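Local structure of multidrug resistance protein (Vibrio cholerae, 1YC9) at residues F72-S83 and W98-Q109; P285-Q296 and N308-L319. The protein is an outer-membrane channel of the outer membrane factor family that probably contributes to multidrug resistance by letting drugs leave the cell. The protein carries 1 engineered substitution. All coordinates share one frame; numbering follows the deposited sequence.

In the fold
Contact 1 comes first along the chain. Strands 73-84 and 98-111 form a hairpin and close the loop between them. Helices 117-183, 189-223 and 260-281 follow. The chain then returns to the same sheet with strands 286-298 and 309-322, and contact 2 closes the loop between these two. The two contacts are in series, neither nested nor crossed. They are joined side by side, because strand 98-111 also pairs with strand 286-298, where Leu106 N probably donates to Ile293 O. The result is an antiparallel sheet in the order 73-84, 98-111, 286-298, 309-322. Its two outer strands continue into the sheets of the other subunits.

Contact 1. Residues F72-S83 and W98-Q109; sequences FDLGLAASATES and WNDYGTLTLNFQ
The first beta hairpin of the transmembrane sheet pairs residues 72-83 with residues 98-109 in antiparallel register. Hydrogen-bonded pairs run from Asp73 with Gln109 to Ser83 with Asn99. Each of these pairs is closed by two backbone bonds. Between them stand non-hydrogen-bonded pairs such as Leu74 with Phe108 and Ala78 with Leu104.

On the Ser79 and Thr103 face, Ser79 OG lies 2.6 Å from Thr103 OG1 in a hydrogen bond whose direction is open. Both hydroxyls sit between their own backbone N and carbonyl carbon (chi1 74° and 71°), which turns them to each other across the strands. A water carries the polar line on, 2.8 Å from Ser79 OG and 2.9 Å from Thr81 OG1. Another water links Tyr101 OH to Ser83 O. The Tyr101 ring also has Thr81 O at its edge, and Ser83 CB is 3.8 Å from Tyr101 CE1.

On the Leu74 and Phe108 face the contacts at this end are apolar. Leu74 CD2 meets the edge of the Phe108 ring, 3.6 Å from CD1. Phe108 CE1 reaches the root of Phe72, 3.4 Å from its CB, with the two rings inclined at 46°. Further along, Ala78 CB packs 3.7 Å from Leu104 CD1.

Glu82 and Asp100 lie on the same face near the loop. The bent Glu82 chain lays its carboxylate along the other strand, with OE1 3.3 Å from Asp100 CB. The nearby Asp100 carboxylate takes a bond from Leu300 N.

Strand 73-84 also pairs with a strand of the second subunit. Leu74, Leu76, Leu104 and Leu106 share one face, consistent with this part of it turning to lipid. This is the arrangement of the TolC-like beta-barrel, to which each of three subunits gives four strands.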
loop_
_atom_site.group_PDB
_atom_site.type_symbol
_atom_site.label_atom_id
_atom_site.label_comp_id
_atom_site.label_asym_id
_atom_site.label_seq_id
_atom_site.Cartn_x
_atom_site.Cartn_y
_atom_site.Cartn_z
ATOM N N PHE A 72 1.466 41.210 5.846
ATOM C CA PHE A 72 0.166 41.845 6.035
ATOM C C PHE A 72 -0.788 41.530 4.831
ATOM O O PHE A 72 -0.348 41.045 3.793
ATOM C CB PHE A 72 0.260 43.307 6.344
ATOM C CG PHE A 72 1.068 44.120 5.384
ATOM C CD1 PHE A 72 0.655 44.313 4.099
ATOM C CD2 PHE A 72 2.195 44.748 5.808
ATOM C CE1 PHE A 72 1.364 45.116 3.227
ATOM C CE2 PHE A 72 2.896 45.539 4.971
ATOM C CZ PHE A 72 2.511 45.730 3.679
ATOM N N ASP A 73 -2.075 41.776 5.039
ATOM C CA ASP A 73 -3.159 41.508 4.074
ATOM C C ASP A 73 -3.918 42.789 3.855
ATOM O O ASP A 73 -4.189 43.561 4.810
ATOM C CB ASP A 73 -4.124 40.479 4.650
ATOM C CG ASP A 73 -3.749 39.085 4.287
ATOM O OD1 ASP A 73 -2.689 38.677 4.723
ATOM O OD2 ASP A 73 -4.399 38.337 3.524
ATOM N N LEU A 74 -4.305 43.059 2.613
ATOM C CA LEU A 74 -4.973 44.256 2.253
ATOM C C LEU A 74 -6.163 43.767 1.344
ATOM O O LEU A 74 -6.021 42.852 0.541
ATOM C CB LEU A 74 -4.094 45.153 1.389
ATOM C CG LEU A 74 -2.932 45.853 2.142
ATOM C CD1 LEU A 74 -1.776 46.374 1.207
ATOM C CD2 LEU A 74 -3.600 46.988 2.937
ATOM N N GLY A 75 -7.272 44.432 1.535
ATOM C CA GLY A 75 -8.487 44.139 0.788
ATOM C C GLY A 75 -9.382 45.337 0.652
ATOM O O GLY A 75 -9.255 46.300 1.375
ATOM N N LEU A 76 -10.264 45.331 -0.371
ATOM C CA LEU A 76 -11.216 46.386 -0.543
ATOM C C LEU A 76 -12.589 45.786 -0.251
ATOM O O LEU A 76 -12.842 44.673 -0.671
ATOM C CB LEU A 76 -11.191 46.882 -1.980
ATOM C CG LEU A 76 -12.228 47.881 -2.467
ATOM C CD1 LEU A 76 -11.814 48.415 -3.821
ATOM C CD2 LEU A 76 -13.651 47.162 -2.645
ATOM N N ALA A 77 -13.377 46.520 0.501
ATOM C CA ALA A 77 -14.720 46.117 0.919
ATOM C C ALA A 77 -15.681 47.220 0.549
ATOM O O ALA A 77 -15.385 48.387 0.674
ATOM C CB ALA A 77 -14.741 45.885 2.346
ATOM N N ALA A 78 -16.853 46.877 0.020
ATOM C CA ALA A 78 -17.869 47.878 -0.169
ATOM C C ALA A 78 -19.212 47.208 0.078
ATOM O O ALA A 78 -19.322 45.988 0.016
ATOM C CB ALA A 78 -17.804 48.478 -1.567
ATOM N N SER A 79 -20.171 48.021 0.423
ATOM C CA SER A 79 -21.543 47.544 0.752
ATOM C C SER A 79 -22.536 48.624 0.501
ATOM O O SER A 79 -22.248 49.817 0.510
ATOM C CB SER A 79 -21.572 47.091 2.232
ATOM O OG SER A 79 -21.544 48.214 3.078
ATOM N N ALA A 80 -23.772 48.221 0.136
ATOM C CA ALA A 80 -24.872 49.142 0.077
ATOM C C ALA A 80 -26.020 48.376 0.705
ATOM O O ALA A 80 -26.207 47.227 0.371
ATOM C CB ALA A 80 -25.255 49.505 -1.378
ATOM N N THR A 81 -26.692 49.023 1.613
ATOM C CA THR A 81 -27.684 48.386 2.464
ATOM C C THR A 81 -28.875 49.254 2.605
ATOM O O THR A 81 -28.773 50.407 2.898
ATOM C CB THR A 81 -27.055 48.173 3.870
ATOM O OG1 THR A 81 -25.845 47.438 3.732
ATOM C CG2 THR A 81 -27.911 47.238 4.714
ATOM N N GLU A 82 -30.067 48.638 2.487
ATOM C CA GLU A 82 -31.291 49.246 2.891
ATOM C C GLU A 82 -31.643 48.630 4.251
ATOM O O GLU A 82 -31.668 47.439 4.386
ATOM C CB GLU A 82 -32.453 48.957 1.915
ATOM C CG GLU A 82 -33.632 49.891 2.103
ATOM C CD GLU A 82 -33.393 51.302 1.542
ATOM O OE1 GLU A 82 -32.379 51.501 0.913
ATOM O OE2 GLU A 82 -34.211 52.201 1.778
ATOM N N SER A 83 -31.817 49.485 5.223
ATOM C CA SER A 83 -31.922 49.063 6.628
ATOM C C SER A 83 -32.961 49.879 7.371
ATOM O O SER A 83 -33.053 51.101 7.246
ATOM C CB SER A 83 -30.547 49.253 7.269
ATOM O OG SER A 83 -30.608 49.303 8.683
ATOM N N TRP A 98 -37.036 52.784 6.481
ATOM C CA TRP A 98 -36.033 52.053 5.738
ATOM C C TRP A 98 -35.183 53.096 5.058
ATOM O O TRP A 98 -35.728 53.982 4.356
ATOM C CB TRP A 98 -36.631 51.083 4.697
ATOM C CG TRP A 98 -37.180 49.906 5.387
ATOM C CD1 TRP A 98 -38.334 49.886 6.087
ATOM C CD2 TRP A 98 -36.644 48.620 5.441
ATOM N NE1 TRP A 98 -38.535 48.636 6.594
ATOM C CE2 TRP A 98 -37.530 47.825 6.180
ATOM C CE3 TRP A 98 -35.542 47.998 4.883
ATOM C CZ2 TRP A 98 -37.266 46.521 6.471
ATOM C CZ3 TRP A 98 -35.306 46.676 5.148
ATOM C CH2 TRP A 98 -36.189 45.948 5.921
ATOM N N ASN A 99 -33.878 53.028 5.279
ATOM C CA ASN A 99 -32.935 53.965 4.646
ATOM C C ASN A 99 -31.776 53.284 3.995
ATOM O O ASN A 99 -31.479 52.203 4.289
ATOM C CB ASN A 99 -32.473 54.985 5.680
ATOM C CG ASN A 99 -33.632 55.754 6.283
ATOM O OD1 ASN A 99 -34.102 55.438 7.380
ATOM N ND2 ASN A 99 -34.099 56.783 5.576
ATOM N N ASP A 100 -31.134 53.952 3.010
ATOM C CA ASP A 100 -30.015 53.397 2.329
ATOM C C ASP A 100 -28.674 53.908 2.967
ATOM O O ASP A 100 -28.580 55.060 3.387
ATOM C CB ASP A 100 -30.033 53.785 0.844
ATOM C CG ASP A 100 -30.108 55.226 0.605
ATOM O OD1 ASP A 100 -31.009 55.934 1.126
ATOM O OD2 ASP A 100 -29.283 55.769 -0.232
ATOM N N TYR A 101 -27.740 52.988 3.021
ATOM C CA TYR A 101 -26.394 53.220 3.607
ATOM C C TYR A 101 -25.396 52.691 2.663
ATOM O O TYR A 101 -25.617 51.696 1.955
ATOM C CB TYR A 101 -26.298 52.454 4.897
ATOM C CG TYR A 101 -27.247 52.913 5.951
ATOM C CD1 TYR A 101 -28.534 52.401 6.030
ATOM C CD2 TYR A 101 -26.844 53.757 6.961
ATOM C CE1 TYR A 101 -29.399 52.847 6.979
ATOM C CE2 TYR A 101 -27.693 54.173 7.974
ATOM C CZ TYR A 101 -29.000 53.710 7.988
ATOM O OH TYR A 101 -29.851 54.096 9.016
ATOM N N GLY A 102 -24.177 53.257 2.652
ATOM C CA GLY A 102 -23.174 52.653 1.856
ATOM C C GLY A 102 -21.819 52.735 2.605
ATOM O O GLY A 102 -21.660 53.593 3.510
ATOM N N THR A 103 -20.958 51.829 2.235
ATOM C CA THR A 103 -19.568 51.877 2.708
ATOM C C THR A 103 -18.618 51.515 1.603
ATOM O O THR A 103 -18.952 50.772 0.622
ATOM C CB THR A 103 -19.328 50.927 3.882
ATOM O OG1 THR A 103 -19.343 49.546 3.467
ATOM C CG2 THR A 103 -20.315 51.043 4.955
ATOM N N LEU A 104 -17.369 52.024 1.701
ATOM C CA LEU A 104 -16.371 51.615 0.749
ATOM C C LEU A 104 -15.047 51.866 1.518
ATOM O O LEU A 104 -14.825 52.994 1.910
ATOM C CB LEU A 104 -16.430 52.530 -0.487
ATOM C CG LEU A 104 -15.262 52.452 -1.446
ATOM C CD1 LEU A 104 -15.167 51.019 -2.060
ATOM C CD2 LEU A 104 -15.398 53.506 -2.541
ATOM N N THR A 105 -14.327 50.771 1.799
ATOM C CA THR A 105 -13.140 50.831 2.655
ATOM C C THR A 105 -12.012 49.975 2.115
ATOM O O THR A 105 -12.195 48.963 1.393
ATOM C CB THR A 105 -13.442 50.370 4.080
ATOM O OG1 THR A 105 -13.901 49.005 4.053
ATOM C CG2 THR A 105 -14.545 51.222 4.728
ATOM N N LEU A 106 -10.805 50.410 2.494
ATOM C CA LEU A 106 -9.601 49.642 2.332
ATOM C C LEU A 106 -9.310 49.078 3.729
ATOM O O LEU A 106 -9.332 49.825 4.680
ATOM C CB LEU A 106 -8.488 50.605 1.879
ATOM C CG LEU A 106 -7.118 49.997 1.626
ATOM C CD1 LEU A 106 -7.159 48.944 0.587
ATOM C CD2 LEU A 106 -6.182 51.142 1.192
ATOM N N ASN A 107 -9.059 47.782 3.822
ATOM C CA ASN A 107 -8.935 47.088 5.080
ATOM C C ASN A 107 -7.539 46.446 5.095
ATOM O O ASN A 107 -7.042 45.953 4.068
ATOM C CB ASN A 107 -9.957 45.949 5.157
ATOM C CG ASN A 107 -11.403 46.425 5.232
ATOM O OD1 ASN A 107 -11.706 47.606 5.156
ATOM N ND2 ASN A 107 -12.329 45.456 5.357
ATOM N N PHE A 108 -6.966 46.362 6.293
ATOM C CA PHE A 108 -5.622 45.935 6.493
ATOM C C PHE A 108 -5.581 45.081 7.756
ATOM O O PHE A 108 -6.194 45.429 8.760
ATOM C CB PHE A 108 -4.769 47.138 6.694
ATOM C CG PHE A 108 -3.398 46.831 7.213
ATOM C CD1 PHE A 108 -2.341 46.668 6.334
ATOM C CD2 PHE A 108 -3.161 46.743 8.575
ATOM C CE1 PHE A 108 -1.065 46.430 6.811
ATOM C CE2 PHE A 108 -1.884 46.471 9.048
ATOM C CZ PHE A 108 -0.848 46.329 8.163
ATOM N N GLN A 109 -4.861 43.985 7.695
ATOM C CA GLN A 109 -4.608 43.160 8.883
ATOM C C GLN A 109 -3.173 42.643 8.884
ATOM O O GLN A 109 -2.641 42.282 7.849
ATOM C CB GLN A 109 -5.595 42.019 8.939
ATOM C CG GLN A 109 -5.536 41.187 10.193
ATOM C CD GLN A 109 -6.932 40.636 10.475
ATOM O OE1 GLN A 109 -7.655 41.167 11.329
ATOM N NE2 GLN A 109 -7.352 39.679 9.672
HETATM O O HOH W 1 -2.901 39.304 7.869
HETATM O O HOH W 2 -23.901 49.523 3.728
HETATM O O HOH W 3 -32.392 53.201 8.877
#

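Contact 2. Residues P285-Q296 and N308-L319; sequences PDVTLSAFIGYQ and NDAGAIGPAIYL. With BOG (octyl beta-D-glucopyranoside), chain B.
Phe292 lays its ring over the neighbouring strand, with Gly311 CA under one face. This CH-pi contact measures 3.9 Å from Gly311 CA to the ring centroid. Phe292 CG stands between its own backbone N and carbonyl carbon (chi1 84°), which tips the ring across toward residues 310-312. There CE2 meets Ala312 CB at 3.7 Å, and CE1 meets Ala310 CB. Gln296 reaches the same methyl from another direction, with OE1 3.4 Å from Ala310 CB.

At the far end Ile317 CD1 sits against two side chains, Pro285 CB at 3.5 Å and Val287 CG2 at 3.7 Å. Pro285 and Leu319 lie side by side there.

The backbones hold these groups in place as the second hairpin of the TolC-like barrel sheet. Paired bonds run from Asp286 with Tyr318 to Gly294 with Ala310, and Gln296 N donates once more to Asn308 O.

On the face of Ile293 and Tyr295 lies a molecule of octyl glucoside. Tyr295 CE2 is 3.5 Å from sugar O5, with O6 at the ring edge, and Tyr295 OH is 3.5 Å from alkyl C2'. Asp309 CB comes equally near O5. Phe304 adds an edge-to-face ring to Tyr295.

Lys117 pairs with Asp286 in a salt bridge. Lys84 of the third subunit does the same for Asp309, and strand 309-322 continues the sheet into that subunit, where Ile317 packs on its Ala78.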
loop_
_atom_site.group_PDB
_atom_site.type_symbol
_atom_site.label_atom_id
_atom_site.label_comp_id
_atom_site.label_asym_id
_atom_site.label_seq_id
_atom_site.Cartn_x
_atom_site.Cartn_y
_atom_site.Cartn_z
ATOM N N PRO A 285 -0.122 35.128 24.318
ATOM C CA PRO A 285 -1.007 36.139 23.756
ATOM C C PRO A 285 -0.770 36.332 22.262
ATOM O O PRO A 285 0.357 36.321 21.825
ATOM C CB PRO A 285 -0.690 37.389 24.550
ATOM C CG PRO A 285 0.146 36.992 25.771
ATOM C CD PRO A 285 0.694 35.648 25.450
ATOM N N ASP A 286 -1.828 36.408 21.496
ATOM C CA ASP A 286 -1.722 36.769 20.095
ATOM C C ASP A 286 -1.994 38.253 19.874
ATOM O O ASP A 286 -3.049 38.745 20.228
ATOM C CB ASP A 286 -2.741 35.944 19.357
ATOM C CG ASP A 286 -2.321 35.686 17.985
ATOM O OD1 ASP A 286 -2.421 34.512 17.504
ATOM O OD2 ASP A 286 -1.817 36.655 17.346
ATOM N N VAL A 287 -1.032 38.992 19.257
ATOM C CA VAL A 287 -1.162 40.420 19.107
ATOM C C VAL A 287 -1.277 40.714 17.588
ATOM O O VAL A 287 -0.480 40.194 16.804
ATOM C CB VAL A 287 0.007 41.214 19.681
ATOM C CG1 VAL A 287 -0.254 42.727 19.521
ATOM C CG2 VAL A 287 0.226 40.870 21.142
ATOM N N THR A 288 -2.326 41.436 17.219
ATOM C CA THR A 288 -2.648 41.678 15.811
ATOM C C THR A 288 -2.769 43.182 15.652
ATOM O O THR A 288 -2.743 43.952 16.647
ATOM C CB THR A 288 -3.916 40.938 15.395
ATOM O OG1 THR A 288 -4.914 41.238 16.368
ATOM C CG2 THR A 288 -3.737 39.423 15.465
ATOM N N LEU A 289 -2.723 43.639 14.408
ATOM C CA LEU A 289 -2.931 45.011 14.101
ATOM C C LEU A 289 -3.951 45.032 12.948
ATOM O O LEU A 289 -3.858 44.208 12.005
ATOM C CB LEU A 289 -1.636 45.638 13.633
ATOM C CG LEU A 289 -1.643 47.112 13.285
ATOM C CD1 LEU A 289 -1.753 48.045 14.450
ATOM C CD2 LEU A 289 -0.248 47.360 12.613
ATOM N N SER A 290 -4.939 45.908 13.074
ATOM C CA SER A 290 -5.976 46.077 12.043
ATOM C C SER A 290 -6.123 47.542 11.758
ATOM O O SER A 290 -5.898 48.407 12.608
ATOM C CB SER A 290 -7.375 45.555 12.553
ATOM O OG SER A 290 -7.250 44.158 12.651
ATOM N N ALA A 291 -6.570 47.842 10.552
ATOM C CA ALA A 291 -6.822 49.179 10.197
ATOM C C ALA A 291 -7.781 49.212 8.999
ATOM O O ALA A 291 -7.875 48.247 8.239
ATOM C CB ALA A 291 -5.496 49.939 9.851
ATOM N N PHE A 292 -8.448 50.336 8.866
ATOM C CA PHE A 292 -9.211 50.622 7.655
ATOM C C PHE A 292 -9.309 52.068 7.408
ATOM O O PHE A 292 -9.106 52.894 8.302
ATOM C CB PHE A 292 -10.643 49.977 7.760
ATOM C CG PHE A 292 -11.633 50.785 8.475
ATOM C CD1 PHE A 292 -12.504 51.655 7.776
ATOM C CD2 PHE A 292 -11.778 50.686 9.843
ATOM C CE1 PHE A 292 -13.437 52.412 8.444
ATOM C CE2 PHE A 292 -12.755 51.394 10.484
ATOM C CZ PHE A 292 -13.544 52.265 9.835
ATOM N N ILE A 293 -9.632 52.430 6.154
ATOM C CA ILE A 293 -9.897 53.768 5.804
ATOM C C ILE A 293 -10.888 53.727 4.671
ATOM O O ILE A 293 -10.817 52.855 3.859
ATOM C CB ILE A 293 -8.585 54.487 5.271
ATOM C CG1 ILE A 293 -8.798 55.983 5.115
ATOM C CG2 ILE A 293 -8.101 53.819 4.028
ATOM C CD1 ILE A 293 -9.283 56.776 6.315
ATOM N N GLY A 294 -11.740 54.685 4.645
ATOM C CA GLY A 294 -12.773 54.772 3.603
ATOM C C GLY A 294 -13.879 55.726 3.939
ATOM O O GLY A 294 -13.729 56.771 4.535
ATOM N N TYR A 295 -15.075 55.399 3.405
ATOM C CA TYR A 295 -16.246 56.193 3.459
ATOM C C TYR A 295 -17.439 55.321 3.962
ATOM O O TYR A 295 -17.497 54.140 3.656
ATOM C CB TYR A 295 -16.661 56.542 2.059
ATOM C CG TYR A 295 -15.526 57.251 1.281
ATOM C CD1 TYR A 295 -14.667 56.509 0.492
ATOM C CD2 TYR A 295 -15.389 58.609 1.346
ATOM C CE1 TYR A 295 -13.676 57.127 -0.248
ATOM C CE2 TYR A 295 -14.401 59.256 0.577
ATOM C CZ TYR A 295 -13.582 58.493 -0.199
ATOM O OH TYR A 295 -12.598 59.044 -0.965
ATOM N N GLN A 296 -18.241 55.946 4.773
ATOM C CA GLN A 296 -19.496 55.366 5.303
ATOM C C GLN A 296 -20.500 56.488 5.318
ATOM O O GLN A 296 -20.263 57.589 5.816
ATOM C CB GLN A 296 -19.252 54.785 6.701
ATOM C CG GLN A 296 -18.286 53.643 6.751
ATOM C CD GLN A 296 -17.888 53.268 8.166
ATOM O OE1 GLN A 296 -17.987 54.087 9.068
ATOM N NE2 GLN A 296 -17.509 52.028 8.354
ATOM N N ASN A 308 -17.707 62.247 5.913
ATOM C CA ASN A 308 -18.144 60.852 5.850
ATOM C C ASN A 308 -17.045 59.904 5.635
ATOM O O ASN A 308 -17.251 58.723 5.417
ATOM C CB ASN A 308 -19.276 60.659 4.805
ATOM C CG ASN A 308 -20.546 61.368 5.226
ATOM O OD1 ASN A 308 -20.632 61.870 6.330
ATOM N ND2 ASN A 308 -21.568 61.372 4.334
ATOM N N ASP A 309 -15.781 60.389 5.735
ATOM C CA ASP A 309 -14.728 59.467 5.825
ATOM C C ASP A 309 -14.728 58.850 7.209
ATOM O O ASP A 309 -15.201 59.427 8.181
ATOM C CB ASP A 309 -13.334 60.112 5.583
ATOM C CG ASP A 309 -13.096 61.327 6.348
ATOM O OD1 ASP A 309 -13.954 62.102 6.784
ATOM O OD2 ASP A 309 -11.859 61.706 6.475
ATOM N N ALA A 310 -14.207 57.653 7.247
ATOM C CA ALA A 310 -14.061 56.870 8.495
ATOM C C ALA A 310 -12.801 56.052 8.402
ATOM O O ALA A 310 -12.411 55.557 7.379
ATOM C CB ALA A 310 -15.222 55.957 8.732
ATOM N N GLY A 311 -12.186 55.817 9.550
ATOM C CA GLY A 311 -10.991 55.049 9.576
ATOM C C GLY A 311 -10.627 54.668 10.991
ATOM O O GLY A 311 -11.152 55.254 11.925
ATOM N N ALA A 312 -9.785 53.698 11.070
ATOM C CA ALA A 312 -9.250 53.248 12.341
ATOM C C ALA A 312 -7.969 52.474 12.233
ATOM O O ALA A 312 -7.684 51.845 11.237
ATOM C CB ALA A 312 -10.345 52.400 13.053
ATOM N N ILE A 313 -7.159 52.503 13.302
ATOM C CA ILE A 313 -6.039 51.666 13.403
ATOM C C ILE A 313 -5.864 51.261 14.857
ATOM O O ILE A 313 -5.989 52.096 15.737
ATOM C CB ILE A 313 -4.702 52.395 12.955
ATOM C CG1 ILE A 313 -3.576 51.428 13.046
ATOM C CG2 ILE A 313 -4.546 53.674 13.620
ATOM C CD1 ILE A 313 -2.429 51.783 12.159
ATOM N N GLY A 314 -5.444 50.042 15.054
ATOM C CA GLY A 314 -4.963 49.649 16.375
ATOM C C GLY A 314 -4.645 48.207 16.592
ATOM O O GLY A 314 -5.065 47.309 15.858
ATOM N N PRO A 315 -3.835 47.980 17.604
ATOM C CA PRO A 315 -3.480 46.625 17.995
ATOM C C PRO A 315 -4.623 46.000 18.833
ATOM O O PRO A 315 -5.391 46.757 19.472
ATOM C CB PRO A 315 -2.214 46.843 18.812
ATOM C CG PRO A 315 -2.423 48.120 19.438
ATOM C CD PRO A 315 -3.158 48.988 18.448
ATOM N N ALA A 316 -4.757 44.685 18.751
ATOM C CA ALA A 316 -5.664 43.904 19.642
ATOM C C ALA A 316 -4.806 42.774 20.208
ATOM O O ALA A 316 -3.848 42.318 19.584
ATOM C CB ALA A 316 -6.835 43.372 18.889
ATOM N N ILE A 317 -5.133 42.269 21.398
ATOM C CA ILE A 317 -4.387 41.132 21.921
ATOM C C ILE A 317 -5.468 40.146 22.399
ATOM O O ILE A 317 -6.508 40.585 22.818
ATOM C CB ILE A 317 -3.426 41.597 23.039
ATOM C CG1 ILE A 317 -2.711 40.425 23.689
ATOM C CG2 ILE A 317 -4.172 42.332 24.155
ATOM C CD1 ILE A 317 -1.473 40.819 24.422
ATOM N N TYR A 318 -5.251 38.868 22.179
ATOM C CA TYR A 318 -6.105 37.805 22.687
ATOM C C TYR A 318 -5.208 36.827 23.418
ATOM O O TYR A 318 -4.185 36.393 22.897
ATOM C CB TYR A 318 -6.879 37.125 21.562
ATOM C CG TYR A 318 -7.883 36.111 22.148
ATOM C CD1 TYR A 318 -9.035 36.565 22.819
ATOM C CD2 TYR A 318 -7.609 34.756 22.153
ATOM C CE1 TYR A 318 -9.916 35.667 23.412
ATOM C CE2 TYR A 318 -8.475 33.850 22.766
ATOM C CZ TYR A 318 -9.630 34.318 23.382
ATOM O OH TYR A 318 -10.494 33.407 23.973
ATOM N N LEU A 319 -5.587 36.424 24.628
ATOM C CA LEU A 319 -4.836 35.471 25.389
ATOM C C LEU A 319 -5.899 34.410 25.866
ATOM O O LEU A 319 -6.759 34.756 26.629
ATOM C CB LEU A 319 -4.238 36.101 26.605
ATOM C CG LEU A 319 -3.606 35.169 27.621
ATOM C CD1 LEU A 319 -2.563 34.277 27.012
ATOM C CD2 LEU A 319 -3.088 35.859 28.879
HETATM C C1 BOG B . -11.235 61.451 2.008
HETATM O O1 BOG B . -10.551 60.269 2.074
HETATM C C2 BOG B . -10.328 62.708 1.841
HETATM O O2 BOG B . -8.990 62.545 2.370
HETATM C C3 BOG B . -11.094 63.940 2.183
HETATM O O3 BOG B . -10.401 65.133 1.953
HETATM C C4 BOG B . -12.587 64.003 2.431
HETATM O O4 BOG B . -13.131 65.004 3.272
HETATM C C5 BOG B . -13.241 62.640 2.700
HETATM O O5 BOG B . -12.569 61.482 2.480
HETATM C C6 BOG B . -14.774 62.543 2.637
HETATM O O6 BOG B . -14.974 62.821 1.205
HETATM C "C1'" BOG B . -11.120 59.042 2.524
HETATM C "C2'" BOG B . -10.609 57.902 1.718
HETATM C "C3'" BOG B . -9.093 57.902 1.515
HETATM C "C4'" BOG B . -8.620 56.643 0.834
HETATM C "C5'" BOG B . -7.125 56.660 0.667
HETATM C "C6'" BOG B . -6.535 55.301 0.281
HETATM C "C7'" BOG B . -6.496 55.049 -1.214
HETATM C "C8'" BOG B . -5.661 53.807 -1.519
#